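Local atomic coordinates of gluconokinase (Sinorhizobium meliloti, PDB entry 3T61), a protein that probably phosphorylates D-gluconate at the expense of ATP, yielding 6-phospho-D-gluconate and ADP. Residues Gly19-Met24 with Ala113-His118; Phe46-Ala51 with Val90-Ala95; Pro54-Arg59 with Asp69-Pro74. One frame throughout, in Å; residues are numbered along the deposited sequence.

Overall arrangement
Interactions 1 and 2 are adjacent strand pairs of one parallel sheet, ordered 46-48, 90-92, 21-24, 113-118, 157-161; they join where 21-24 lies beside 90-92, their centres about 10 Å apart. Interaction 3 stands at the periphery, between helices 55-63 and 69-83, its centre about 15 Å from that of interaction 2 and about 21 Å from that of interaction 1. Along the chain interaction 1 encloses interaction 2, which encloses interaction 3: the helical excursion leaves strand 46-48 and returns to strand 90-92. The core strand pairs thus carry the probable P-loop, while Glu48 of interaction 2 and Arg59 of interaction 3 link the two subunits through a salt bridge.

Interaction 1 (Gly19-Met24 with Ala113-His118); sequences GSIVVM and AFVFLH
Met24, a selenomethionine, approaches both Phe114 and Phe116 because its CG is wedged between the backbone N and the carbonyl carbon (chi1 67°) and the chain then bends at chi3 (-77°). Its SE lies 4.8 Å from the centroid of the Phe114 ring, an oblique Met-aromatic contact, while the methyl CE continues to Phe116 CD1 at 4.0 Å. On the same face of the sheet Val22 runs alongside Phe114, both pointing the same way, with Val22 CB 3.6 Å from Phe114 CD1. The opposite face is aliphatic. Ile21 CD1 presses on Ala113 CB at 3.4 Å, tighter than usual for carbons, and Val23 CG1 meets Leu117 CD1 at 3.7 Å.

Between these faces the backbones form a parallel ladder of five hydrogen bonds, running from Ala113 N to Ser20 O through to Leu117 N to Met24 O. The last is the odd one, its donor standing 40° out of the carbonyl plane of Met24. Helix 166-187 packs on Ile21, Ala113, Val115 and Leu117, and arginines of helix 98-106 reach Met24 and Phe114. Strand 21-24 leads into what is probably the Walker A loop, as in P-loop kinases. Its other edge is bonded to strand 90-92, so the probable phosphate-binding loop springs from a strand with nonpolar side chains on both faces and backbone hydrogen bonds along both edges.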
loop_
_atom_site.group_PDB
_atom_site.type_symbol
_atom_site.label_atom_id
_atom_site.label_comp_id
_atom_site.label_asym_id
_atom_site.label_seq_id
_atom_site.Cartn_x
_atom_site.Cartn_y
_atom_site.Cartn_z
ATOM N N GLY A 19 25.655 -9.468 -8.357
ATOM C CA GLY A 19 24.367 -9.519 -9.023
ATOM C C GLY A 19 23.288 -8.948 -8.126
ATOM O O GLY A 19 23.555 -8.609 -6.975
ATOM N N SER A 20 22.073 -8.844 -8.650
ATOM C CA SER A 20 20.961 -8.305 -7.885
ATOM C C SER A 20 20.488 -9.261 -6.789
ATOM O O SER A 20 20.558 -10.480 -6.939
ATOM C CB SER A 20 19.808 -7.950 -8.827
ATOM O OG SER A 20 20.063 -6.713 -9.473
ATOM N N ILE A 21 20.011 -8.691 -5.686
ATOM C CA ILE A 21 19.540 -9.479 -4.551
ATOM C C ILE A 21 18.086 -9.171 -4.187
ATOM O O ILE A 21 17.717 -8.009 -4.031
ATOM C CB ILE A 21 20.363 -9.182 -3.264
ATOM C CG1 ILE A 21 21.863 -9.267 -3.539
ATOM C CG2 ILE A 21 19.950 -10.139 -2.154
ATOM C CD1 ILE A 21 22.319 -10.617 -3.981
ATOM N N VAL A 22 17.269 -10.210 -4.045
ATOM C CA VAL A 22 15.894 -10.019 -3.617
ATOM C C VAL A 22 15.774 -10.546 -2.180
ATOM O O VAL A 22 16.127 -11.698 -1.912
ATOM C CB VAL A 22 14.888 -10.803 -4.482
ATOM C CG1 VAL A 22 13.495 -10.738 -3.829
ATOM C CG2 VAL A 22 14.826 -10.224 -5.899
ATOM N N VAL A 23 15.311 -9.711 -1.252
ATOM C CA VAL A 23 15.110 -10.162 0.127
ATOM C C VAL A 23 13.615 -10.455 0.192
ATOM O O VAL A 23 12.798 -9.544 0.086
ATOM C CB VAL A 23 15.500 -9.072 1.164
ATOM C CG1 VAL A 23 15.394 -9.637 2.594
ATOM C CG2 VAL A 23 16.927 -8.591 0.899
HETATM N N MSE A 24 13.273 -11.735 0.336
HETATM C CA MSE A 24 11.889 -12.193 0.364
HETATM C C MSE A 24 11.424 -12.674 1.738
HETATM O O MSE A 24 12.176 -12.649 2.710
HETATM C CB MSE A 24 11.696 -13.324 -0.654
HETATM C CG MSE A 24 12.462 -14.587 -0.271
HETATM SE SE MSE A 24 12.174 -16.042 -1.458
HETATM C CE MSE A 24 10.428 -16.513 -0.800
ATOM N N ALA A 113 20.080 -13.537 -6.793
ATOM C CA ALA A 113 20.147 -14.168 -5.473
ATOM C C ALA A 113 18.957 -13.778 -4.593
ATOM O O ALA A 113 18.501 -12.630 -4.604
ATOM C CB ALA A 113 21.447 -13.787 -4.770
ATOM N N PHE A 114 18.468 -14.745 -3.825
ATOM C CA PHE A 114 17.346 -14.538 -2.920
ATOM C C PHE A 114 17.770 -14.782 -1.469
ATOM O O PHE A 114 18.457 -15.761 -1.181
ATOM C CB PHE A 114 16.218 -15.516 -3.247
ATOM C CG PHE A 114 15.366 -15.119 -4.422
ATOM C CD1 PHE A 114 14.252 -14.301 -4.246
ATOM C CD2 PHE A 114 15.648 -15.603 -5.696
ATOM C CE1 PHE A 114 13.416 -13.981 -5.322
ATOM C CE2 PHE A 114 14.821 -15.289 -6.782
ATOM C CZ PHE A 114 13.701 -14.474 -6.592
ATOM N N VAL A 115 17.359 -13.886 -0.575
ATOM C CA VAL A 115 17.609 -14.011 0.864
ATOM C C VAL A 115 16.194 -14.245 1.451
ATOM O O VAL A 115 15.338 -13.357 1.418
ATOM C CB VAL A 115 18.261 -12.719 1.437
ATOM C CG1 VAL A 115 18.285 -12.755 2.957
ATOM C CG2 VAL A 115 19.696 -12.584 0.915
ATOM N N PHE A 116 15.952 -15.466 1.930
ATOM C CA PHE A 116 14.662 -15.870 2.494
ATOM C C PHE A 116 14.593 -15.711 4.018
ATOM O O PHE A 116 15.187 -16.491 4.762
ATOM C CB PHE A 116 14.373 -17.328 2.095
ATOM C CG PHE A 116 13.134 -17.923 2.735
ATOM C CD1 PHE A 116 11.954 -17.183 2.832
ATOM C CD2 PHE A 116 13.146 -19.240 3.214
ATOM C CE1 PHE A 116 10.798 -17.741 3.389
ATOM C CE2 PHE A 116 11.994 -19.814 3.776
ATOM C CZ PHE A 116 10.815 -19.064 3.867
ATOM N N LEU A 117 13.875 -14.685 4.471
ATOM C CA LEU A 117 13.703 -14.431 5.898
ATOM C C LEU A 117 12.499 -15.257 6.324
ATOM O O LEU A 117 11.432 -15.123 5.743
ATOM C CB LEU A 117 13.424 -12.952 6.148
ATOM C CG LEU A 117 14.491 -11.971 5.670
ATOM C CD1 LEU A 117 14.006 -10.555 5.926
ATOM C CD2 LEU A 117 15.843 -12.252 6.369
ATOM N N HIS A 118 12.664 -16.092 7.346
ATOM C CA HIS A 118 11.574 -16.951 7.777
ATOM C C HIS A 118 11.491 -17.213 9.292
ATOM O O HIS A 118 12.485 -17.148 10.032
ATOM C CB HIS A 118 11.687 -18.287 7.047
ATOM C CG HIS A 118 12.895 -19.075 7.444
ATOM N ND1 HIS A 118 12.846 -20.091 8.374
ATOM C CD2 HIS A 118 14.201 -18.939 7.106
ATOM C CE1 HIS A 118 14.067 -20.547 8.592
ATOM N NE2 HIS A 118 14.910 -19.864 7.837
#

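Interaction 2 (Phe46-Ala51 with Val90-Ala95); sequences FIEGDA and VVSCSA
Val90 begins the contact by meeting both Ile47 and Phe46. Its carbonyl O accepts a hydrogen bond from Ile47 N at 2.9 Å, and its CG1 comes within 4.1 Å of Phe46 CD1, the side chains of Val90 and Phe46 crossing at about a right angle. With CG anti to the backbone N (chi1 171°), the Phe46 ring extends along strand 90-92 until CZ lies 3.5 Å from Ser92 OG; helix 31-42 touches it through Glu36 and Ala39. Were the Phe46 ring cut back to an alanine here, a gap would be likely to open beside Val90 and Ser92, and Ala39 would lose its aromatic neighbour.

Val91, next along, turns to the other face, where its CG2 packs against Ile47 CB at 3.9 Å and Leu83 of helix 69-83 touches it. Both N and O of Val91 are spent on strand 21-24. Strand 90-92 is thus flanked by parallel neighbours on both edges, in the 2-3-1-4-5 strand order of this P-loop kinase fold, and strand 46-48 is the outermost on its side within the chain.

Ser92 N then donates to Ile47 O at 3.2 Å. Its side-chain OG, placed between the backbone N and the carbonyl carbon (chi1 59°), accepts from Gly49 N at 3.0 Å. A water 3.1 Å from Asp50 N accepts from that amide and is also hydrogen-bonded to Ser92 OG. Glu48, whose CG passes 3.7 Å from Ser92 OG, forms a salt bridge through OE1 with Arg59 of the second subunit. Farther on, Cys93 and Ser94 lean on Trp75, whose NE1 binds Gly49 O.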
loop_
_atom_site.group_PDB
_atom_site.type_symbol
_atom_site.label_atom_id
_atom_site.label_comp_id
_atom_site.label_asym_id
_atom_site.label_seq_id
_atom_site.Cartn_x
_atom_site.Cartn_y
_atom_site.Cartn_z
ATOM N N PHE A 46 19.102 0.360 -2.609
ATOM C CA PHE A 46 18.010 -0.478 -2.144
ATOM C C PHE A 46 16.697 0.047 -2.693
ATOM O O PHE A 46 16.448 1.252 -2.687
ATOM C CB PHE A 46 17.936 -0.472 -0.616
ATOM C CG PHE A 46 16.701 -1.139 -0.068
ATOM C CD1 PHE A 46 16.545 -2.514 -0.149
ATOM C CD2 PHE A 46 15.681 -0.386 0.494
ATOM C CE1 PHE A 46 15.392 -3.133 0.326
ATOM C CE2 PHE A 46 14.517 -0.994 0.975
ATOM C CZ PHE A 46 14.373 -2.370 0.888
ATOM N N ILE A 47 15.861 -0.858 -3.174
ATOM C CA ILE A 47 14.557 -0.480 -3.674
ATOM C C ILE A 47 13.512 -1.218 -2.852
ATOM O O ILE A 47 13.578 -2.441 -2.707
ATOM C CB ILE A 47 14.368 -0.857 -5.165
ATOM C CG1 ILE A 47 15.280 0.008 -6.045
ATOM C CG2 ILE A 47 12.896 -0.674 -5.559
ATOM C CD1 ILE A 47 15.352 -0.439 -7.489
ATOM N N GLU A 48 12.554 -0.482 -2.297
ATOM C CA GLU A 48 11.502 -1.128 -1.538
ATOM C C GLU A 48 10.431 -1.606 -2.509
ATOM O O GLU A 48 9.784 -0.798 -3.175
ATOM C CB GLU A 48 10.883 -0.177 -0.518
ATOM C CG GLU A 48 9.845 -0.876 0.343
ATOM C CD GLU A 48 9.724 -0.271 1.724
ATOM O OE1 GLU A 48 10.775 -0.099 2.387
ATOM O OE2 GLU A 48 8.586 0.023 2.144
ATOM N N GLY A 49 10.255 -2.922 -2.586
ATOM C CA GLY A 49 9.269 -3.496 -3.484
ATOM C C GLY A 49 7.859 -2.939 -3.352
ATOM O O GLY A 49 7.188 -2.719 -4.360
ATOM N N ASP A 50 7.414 -2.709 -2.121
ATOM C CA ASP A 50 6.075 -2.188 -1.855
ATOM C C ASP A 50 5.704 -0.939 -2.646
ATOM O O ASP A 50 4.536 -0.735 -2.988
ATOM C CB ASP A 50 5.911 -1.855 -0.370
ATOM C CG ASP A 50 5.784 -3.080 0.490
ATOM O OD1 ASP A 50 5.059 -4.013 0.094
ATOM O OD2 ASP A 50 6.399 -3.100 1.577
ATOM N N ALA A 51 6.693 -0.096 -2.911
ATOM C CA ALA A 51 6.458 1.138 -3.637
ATOM C C ALA A 51 6.108 0.942 -5.117
ATOM O O ALA A 51 5.744 1.897 -5.791
ATOM C CB ALA A 51 7.675 2.044 -3.509
ATOM N N VAL A 90 19.377 -4.197 -4.751
ATOM C CA VAL A 90 18.791 -5.032 -3.712
ATOM C C VAL A 90 17.325 -4.633 -3.608
ATOM O O VAL A 90 17.015 -3.472 -3.353
ATOM C CB VAL A 90 19.449 -4.806 -2.345
ATOM C CG1 VAL A 90 18.779 -5.690 -1.321
ATOM C CG2 VAL A 90 20.946 -5.088 -2.420
ATOM N N VAL A 91 16.422 -5.588 -3.802
ATOM C CA VAL A 91 14.997 -5.283 -3.740
ATOM C C VAL A 91 14.223 -6.149 -2.763
ATOM O O VAL A 91 14.358 -7.367 -2.766
ATOM C CB VAL A 91 14.305 -5.462 -5.123
ATOM C CG1 VAL A 91 12.821 -5.121 -5.005
ATOM C CG2 VAL A 91 14.975 -4.580 -6.174
ATOM N N SER A 92 13.399 -5.509 -1.940
ATOM C CA SER A 92 12.560 -6.233 -1.007
ATOM C C SER A 92 11.290 -6.634 -1.773
ATOM O O SER A 92 10.626 -5.805 -2.394
ATOM C CB SER A 92 12.216 -5.357 0.208
ATOM O OG SER A 92 11.543 -4.164 -0.161
ATOM N N CYS A 93 10.971 -7.919 -1.734
ATOM C CA CYS A 93 9.811 -8.442 -2.421
ATOM C C CYS A 93 9.461 -9.795 -1.818
ATOM O O CYS A 93 10.265 -10.720 -1.858
ATOM C CB CYS A 93 10.126 -8.584 -3.918
ATOM S SG CYS A 93 8.828 -9.372 -4.857
ATOM N N SER A 94 8.258 -9.906 -1.263
ATOM C CA SER A 94 7.802 -11.143 -0.634
ATOM C C SER A 94 8.072 -12.391 -1.478
ATOM O O SER A 94 8.466 -13.428 -0.933
ATOM C CB SER A 94 6.313 -11.035 -0.285
ATOM O OG SER A 94 5.560 -10.536 -1.364
ATOM N N ALA A 95 7.844 -12.296 -2.791
ATOM C CA ALA A 95 8.104 -13.396 -3.732
ATOM C C ALA A 95 7.682 -14.765 -3.210
ATOM O O ALA A 95 8.438 -15.742 -3.298
ATOM C CB ALA A 95 9.590 -13.414 -4.079
HETATM O O HOH W 1 8.582 -4.604 0.087
#

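Interaction 3 (Pro54-Arg59 with Asp69-Pro74); sequences PPENIR and DDDRWP
Asn57 and Asp71 make the one hydrogen bond across this contact, from Asn57 ND2 to Asp71 O at 2.9 Å. The bond is fairly straight (162° at the hydrogen) and leaves in the plane of the amide, yet it meets the carbonyl from above, well off the plane of that group. The side chains slide past each other in opposite directions, which brings Asn57 OD1 to 3.3 Å from Asp71 CB. Beside them stands Glu56, its CG anti to the backbone N (chi1 -176°) and its chain bent at chi2. Its side chain crosses that of Asp71 at about a right angle, the carboxylate planes 37° apart, and Glu56 OE1 ends 2.9 Å from Asp71 OD1. At the other end of the contact Pro54 CG and Pro74 CG touch loosely at 4.5 Å.

In the next shell, Asn57 ND2 has a second partner in His53 ND1, just before the helix; the two bonds from this one nitrogen fix the turn of the amide. Asp71 OD2 is gripped by Thr68 N and by a salt bridge from Lys60 NZ, while the link from Lys60 to Glu56 OE2 is long and weak. Farther out, Arg59 reaches Glu48 of the second subunit, and Trp73 sets its ring edge-to-face with Tyr100.

The contact therefore ties helix 55-63 to helix 69-83 near their N-terminal ends, across segment axes 10.0 Å apart, at the surface of the chain. Oxygens crowd here, for Glu56 OE1 also lies 2.7 Å from Asn57 OD1, another acceptor. Two carboxylates this close would repel if both were charged; Lys60 and the nearby helix N-termini probably offset part of that cost, and such closeness would probably raise the pKa of one of the acids.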
loop_
_atom_site.group_PDB
_atom_site.type_symbol
_atom_site.label_atom_id
_atom_site.label_comp_id
_atom_site.label_asym_id
_atom_site.label_seq_id
_atom_site.Cartn_x
_atom_site.Cartn_y
_atom_site.Cartn_z
ATOM N N PRO A 54 0.643 -1.321 -8.124
ATOM C CA PRO A 54 -0.244 -0.361 -8.793
ATOM C C PRO A 54 -1.322 0.072 -7.776
ATOM O O PRO A 54 -1.570 -0.627 -6.791
ATOM C CB PRO A 54 -0.806 -1.160 -9.975
ATOM C CG PRO A 54 -0.686 -2.593 -9.539
ATOM C CD PRO A 54 0.631 -2.629 -8.802
ATOM N N PRO A 55 -1.961 1.234 -7.994
ATOM C CA PRO A 55 -3.003 1.773 -7.104
ATOM C C PRO A 55 -4.023 0.758 -6.581
ATOM O O PRO A 55 -4.351 0.754 -5.395
ATOM C CB PRO A 55 -3.650 2.862 -7.959
ATOM C CG PRO A 55 -2.482 3.389 -8.735
ATOM C CD PRO A 55 -1.773 2.111 -9.165
ATOM N N GLU A 56 -4.517 -0.092 -7.471
ATOM C CA GLU A 56 -5.496 -1.116 -7.121
ATOM C C GLU A 56 -4.990 -2.029 -6.000
ATOM O O GLU A 56 -5.747 -2.376 -5.088
ATOM C CB GLU A 56 -5.831 -1.943 -8.373
ATOM C CG GLU A 56 -6.911 -3.021 -8.233
ATOM C CD GLU A 56 -6.408 -4.341 -7.633
ATOM O OE1 GLU A 56 -5.353 -4.854 -8.063
ATOM O OE2 GLU A 56 -7.090 -4.878 -6.737
ATOM N N ASN A 57 -3.717 -2.419 -6.061
ATOM C CA ASN A 57 -3.152 -3.307 -5.038
ATOM C C ASN A 57 -3.090 -2.627 -3.673
ATOM O O ASN A 57 -3.477 -3.216 -2.669
ATOM C CB ASN A 57 -1.750 -3.797 -5.442
ATOM C CG ASN A 57 -1.777 -4.789 -6.608
ATOM O OD1 ASN A 57 -2.844 -5.170 -7.094
ATOM N ND2 ASN A 57 -0.598 -5.220 -7.048
ATOM N N ILE A 58 -2.610 -1.389 -3.646
ATOM C CA ILE A 58 -2.499 -0.621 -2.414
ATOM C C ILE A 58 -3.852 -0.460 -1.702
ATOM O O ILE A 58 -3.932 -0.500 -0.465
ATOM C CB ILE A 58 -1.892 0.767 -2.708
ATOM C CG1 ILE A 58 -0.517 0.585 -3.361
ATOM C CG2 ILE A 58 -1.755 1.572 -1.422
ATOM C CD1 ILE A 58 0.148 1.867 -3.799
ATOM N N ARG A 59 -4.913 -0.286 -2.483
ATOM C CA ARG A 59 -6.244 -0.142 -1.915
ATOM C C ARG A 59 -6.611 -1.435 -1.173
ATOM O O ARG A 59 -7.085 -1.394 -0.038
ATOM C CB ARG A 59 -7.263 0.141 -3.023
ATOM C CG ARG A 59 -8.654 0.565 -2.538
ATOM C CD ARG A 59 -9.662 0.394 -3.660
ATOM N NE ARG A 59 -9.153 0.988 -4.890
ATOM C CZ ARG A 59 -9.202 0.407 -6.083
ATOM N NH1 ARG A 59 -9.743 -0.793 -6.217
ATOM N NH2 ARG A 59 -8.698 1.025 -7.146
ATOM N N ASP A 69 -3.236 -13.711 -7.599
ATOM C CA ASP A 69 -2.119 -13.865 -8.529
ATOM C C ASP A 69 -2.189 -12.759 -9.577
ATOM O O ASP A 69 -1.179 -12.131 -9.896
ATOM C CB ASP A 69 -2.182 -15.211 -9.259
ATOM C CG ASP A 69 -1.644 -16.348 -8.436
ATOM O OD1 ASP A 69 -0.472 -16.273 -8.013
ATOM O OD2 ASP A 69 -2.396 -17.322 -8.219
ATOM N N ASP A 70 -3.381 -12.531 -10.119
ATOM C CA ASP A 70 -3.567 -11.493 -11.126
ATOM C C ASP A 70 -3.099 -10.135 -10.594
ATOM O O ASP A 70 -2.422 -9.398 -11.301
ATOM C CB ASP A 70 -5.041 -11.410 -11.559
ATOM C CG ASP A 70 -5.507 -12.653 -12.324
ATOM O OD1 ASP A 70 -4.661 -13.508 -12.661
ATOM O OD2 ASP A 70 -6.722 -12.767 -12.601
ATOM N N ASP A 71 -3.452 -9.807 -9.348
ATOM C CA ASP A 71 -3.040 -8.528 -8.767
ATOM C C ASP A 71 -1.523 -8.386 -8.723
ATOM O O ASP A 71 -0.984 -7.311 -8.995
ATOM C CB ASP A 71 -3.542 -8.360 -7.327
ATOM C CG ASP A 71 -5.042 -8.217 -7.223
ATOM O OD1 ASP A 71 -5.673 -7.709 -8.166
ATOM O OD2 ASP A 71 -5.587 -8.596 -6.163
ATOM N N ARG A 72 -0.843 -9.475 -8.374
ATOM C CA ARG A 72 0.614 -9.462 -8.238
ATOM C C ARG A 72 1.459 -9.364 -9.501
ATOM O O ARG A 72 2.475 -8.671 -9.512
ATOM C CB ARG A 72 1.079 -10.682 -7.425
ATOM C CG ARG A 72 0.467 -10.752 -6.034
ATOM C CD ARG A 72 1.379 -11.442 -5.046
ATOM N NE ARG A 72 0.719 -11.614 -3.757
ATOM C CZ ARG A 72 -0.140 -12.594 -3.483
ATOM N NH1 ARG A 72 -0.439 -13.501 -4.409
ATOM N NH2 ARG A 72 -0.709 -12.664 -2.285
ATOM N N TRP A 73 1.054 -10.053 -10.557
ATOM C CA TRP A 73 1.822 -10.045 -11.801
ATOM C C TRP A 73 2.287 -8.692 -12.328
ATOM O O TRP A 73 3.452 -8.541 -12.679
ATOM C CB TRP A 73 1.072 -10.824 -12.875
ATOM C CG TRP A 73 1.297 -12.273 -12.690
ATOM C CD1 TRP A 73 0.355 -13.226 -12.442
ATOM C CD2 TRP A 73 2.565 -12.935 -12.643
ATOM N NE1 TRP A 73 0.958 -14.441 -12.238
ATOM C CE2 TRP A 73 2.313 -14.291 -12.356
ATOM C CE3 TRP A 73 3.889 -12.511 -12.814
ATOM C CZ2 TRP A 73 3.341 -15.231 -12.234
ATOM C CZ3 TRP A 73 4.907 -13.442 -12.695
ATOM C CH2 TRP A 73 4.629 -14.787 -12.407
ATOM N N PRO A 74 1.403 -7.687 -12.389
ATOM C CA PRO A 74 1.965 -6.432 -12.904
ATOM C C PRO A 74 3.001 -5.825 -11.950
ATOM O O PRO A 74 3.918 -5.110 -12.369
ATOM C CB PRO A 74 0.727 -5.541 -13.114
ATOM C CG PRO A 74 -0.344 -6.156 -12.238
ATOM C CD PRO A 74 -0.071 -7.647 -12.355
#